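Local atomic coordinates of loquacious, isoform B (Drosophila melanogaster, PDB entry 4X8W), a protein that probably acts as a double-stranded RNA-binding-domain partner of Dicer-1 in microRNA processing, this fragment being its C-terminal domain, likely used for protein association. Residues Q18-Y23 and S42-G47. Sequence-based numbering, arbitrary orientation.
Sequences QFEVTY and STLPVG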
loop_
_atom_site.group_PDB
_atom_site.type_symbol
_atom_site.label_atom_id
_atom_site.label_comp_id
_atom_site.label_asym_id
_atom_site.label_seq_id
_atom_site.Cartn_x
_atom_site.Cartn_y
_atom_site.Cartn_z
ATOM N N GLN E 18 -10.447 2.043 -3.765
ATOM C CA GLN E 18 -9.621 2.177 -2.560
ATOM C C GLN E 18 -8.227 1.557 -2.712
ATOM O O GLN E 18 -7.742 0.858 -1.812
ATOM C CB GLN E 18 -10.333 1.537 -1.359
ATOM C CG GLN E 18 -11.743 2.043 -1.093
ATOM C CD GLN E 18 -12.324 1.458 0.187
ATOM O OE1 GLN E 18 -12.003 0.329 0.561
ATOM N NE2 GLN E 18 -13.190 2.217 0.856
ATOM N N PHE E 19 -7.561 1.856 -3.824
ATOM C CA PHE E 19 -6.172 1.449 -3.986
ATOM C C PHE E 19 -5.308 2.687 -4.049
ATOM O O PHE E 19 -5.777 3.760 -4.447
ATOM C CB PHE E 19 -5.969 0.653 -5.281
ATOM C CG PHE E 19 -6.661 -0.675 -5.311
ATOM C CD1 PHE E 19 -6.128 -1.776 -4.655
ATOM C CD2 PHE E 19 -7.831 -0.834 -6.034
ATOM C CE1 PHE E 19 -6.769 -3.021 -4.699
ATOM C CE2 PHE E 19 -8.473 -2.077 -6.083
ATOM C CZ PHE E 19 -7.940 -3.167 -5.411
ATOM N N GLU E 20 -4.048 2.543 -3.657
ATOM C CA GLU E 20 -3.081 3.605 -3.844
ATOM C C GLU E 20 -2.157 3.233 -5.004
ATOM O O GLU E 20 -1.754 2.082 -5.146
ATOM C CB GLU E 20 -2.294 3.846 -2.565
ATOM C CG GLU E 20 -2.977 4.826 -1.645
ATOM C CD GLU E 20 -2.416 4.817 -0.246
ATOM O OE1 GLU E 20 -1.615 3.916 0.081
ATOM O OE2 GLU E 20 -2.785 5.722 0.527
ATOM N N VAL E 21 -1.759 4.238 -5.771
ATOM C CA VAL E 21 -0.943 4.047 -6.956
ATOM C C VAL E 21 0.438 4.659 -6.807
ATOM O O VAL E 21 0.573 5.857 -6.564
ATOM C CB VAL E 21 -1.622 4.681 -8.179
ATOM C CG1 VAL E 21 -0.717 4.604 -9.391
ATOM C CG2 VAL E 21 -2.947 4.009 -8.446
ATOM N N THR E 22 1.471 3.852 -6.984
ATOM C CA THR E 22 2.826 4.380 -6.903
ATOM C C THR E 22 3.605 4.144 -8.184
ATOM O O THR E 22 3.796 3.006 -8.614
ATOM C CB THR E 22 3.598 3.773 -5.739
ATOM O OG1 THR E 22 2.947 4.140 -4.523
ATOM C CG2 THR E 22 5.010 4.321 -5.703
ATOM N N TYR E 23 4.083 5.235 -8.768
ATOM C CA TYR E 23 4.898 5.146 -9.964
ATOM C C TYR E 23 6.371 5.023 -9.584
ATOM O O TYR E 23 6.878 5.789 -8.775
ATOM C CB TYR E 23 4.669 6.368 -10.853
ATOM C CG TYR E 23 3.286 6.439 -11.479
ATOM C CD1 TYR E 23 2.186 6.935 -10.776
ATOM C CD2 TYR E 23 3.080 5.998 -12.780
ATOM C CE1 TYR E 23 0.915 6.995 -11.366
ATOM C CE2 TYR E 23 1.829 6.051 -13.366
ATOM C CZ TYR E 23 0.756 6.547 -12.665
ATOM O OH TYR E 23 -0.463 6.590 -13.292
ATOM N N SER E 42 -1.436 -0.982 -4.413
ATOM C CA SER E 42 -1.511 -1.404 -3.029
ATOM C C SER E 42 -2.814 -0.893 -2.466
ATOM O O SER E 42 -3.383 0.070 -2.974
ATOM C CB SER E 42 -0.323 -0.878 -2.226
ATOM O OG SER E 42 -0.301 0.540 -2.234
ATOM N N THR E 43 -3.328 -1.585 -1.463
ATOM C CA THR E 43 -4.453 -1.078 -0.689
ATOM C C THR E 43 -4.137 -0.028 0.380
ATOM O O THR E 43 -2.991 0.152 0.815
ATOM C CB THR E 43 -5.156 -2.235 0.014
ATOM O OG1 THR E 43 -4.148 -3.062 0.601
ATOM C CG2 THR E 43 -5.925 -3.072 -0.977
ATOM N N LEU E 44 -5.209 0.618 0.822
ATOM C CA LEU E 44 -5.218 1.475 1.992
ATOM C C LEU E 44 -4.717 0.658 3.169
ATOM O O LEU E 44 -5.064 -0.516 3.283
ATOM C CB LEU E 44 -6.625 2.010 2.259
ATOM C CG LEU E 44 -7.032 3.192 1.396
ATOM C CD1 LEU E 44 -8.532 3.319 1.374
ATOM C CD2 LEU E 44 -6.375 4.472 1.952
ATOM N N PRO E 45 -3.867 1.247 4.021
ATOM C CA PRO E 45 -3.305 0.445 5.117
ATOM C C PRO E 45 -4.390 -0.162 6.008
ATOM O O PRO E 45 -5.509 0.368 6.087
ATOM C CB PRO E 45 -2.480 1.465 5.913
ATOM C CG PRO E 45 -2.240 2.614 4.962
ATOM C CD PRO E 45 -3.434 2.654 4.062
ATOM N N VAL E 46 -4.089 -1.293 6.637
ATOM C CA VAL E 46 -5.086 -1.942 7.481
ATOM C C VAL E 46 -5.292 -1.055 8.712
ATOM O O VAL E 46 -6.421 -0.718 9.087
ATOM C CB VAL E 46 -4.689 -3.423 7.829
ATOM C CG1 VAL E 46 -4.480 -4.232 6.552
ATOM C CG2 VAL E 46 -3.449 -3.518 8.699
ATOM N N GLY E 47 -4.173 -0.699 9.328
ATOM C CA GLY E 47 -4.114 0.180 10.472
ATOM C C GLY E 47 -3.073 1.265 10.335
ATOM O O GLY E 47 -2.020 1.064 9.706
#
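With chi1 of F19 at -66°, its CG stands anti to the carbonyl carbon, and the ring leans obliquely against T43, whose CG2, turned likewise beside its own backbone N, lies 3.8 Å from F19 CE1. The carbonyl oxygen of S42 comes up in the plane of the ring, at its edge, 3.7 Å from F19 CD1. That same oxygen accepts E20 N in a nearly straight hydrogen bond of 2.7 Å from N to O, and S42 N returns a longer one, 3.2 Å, to E20 O. E20 and S42 thus form an antiparallel hydrogen-bonded pair with both side chains on one face; F19 and T43 form the adjoining non-hydrogen-bonded pair. Beyond it, L44 swings its end back so that CD1 meets Q18 CB at 3.7 Å. An alanine in place of F19 would probably leave T43 CG2, and V46 of the second subunit, without the ring they pack on. Q18, at positive phi, closes helix 10-16 as the C-prime residue of a Schellman motif, and G47 pairs with strands of other subunits. This helix-to-hairpin junction, followed by strand 47-53 and helix 56-70, follows the alpha-beta-beta-beta-alpha order of the double-stranded RNA-binding domain.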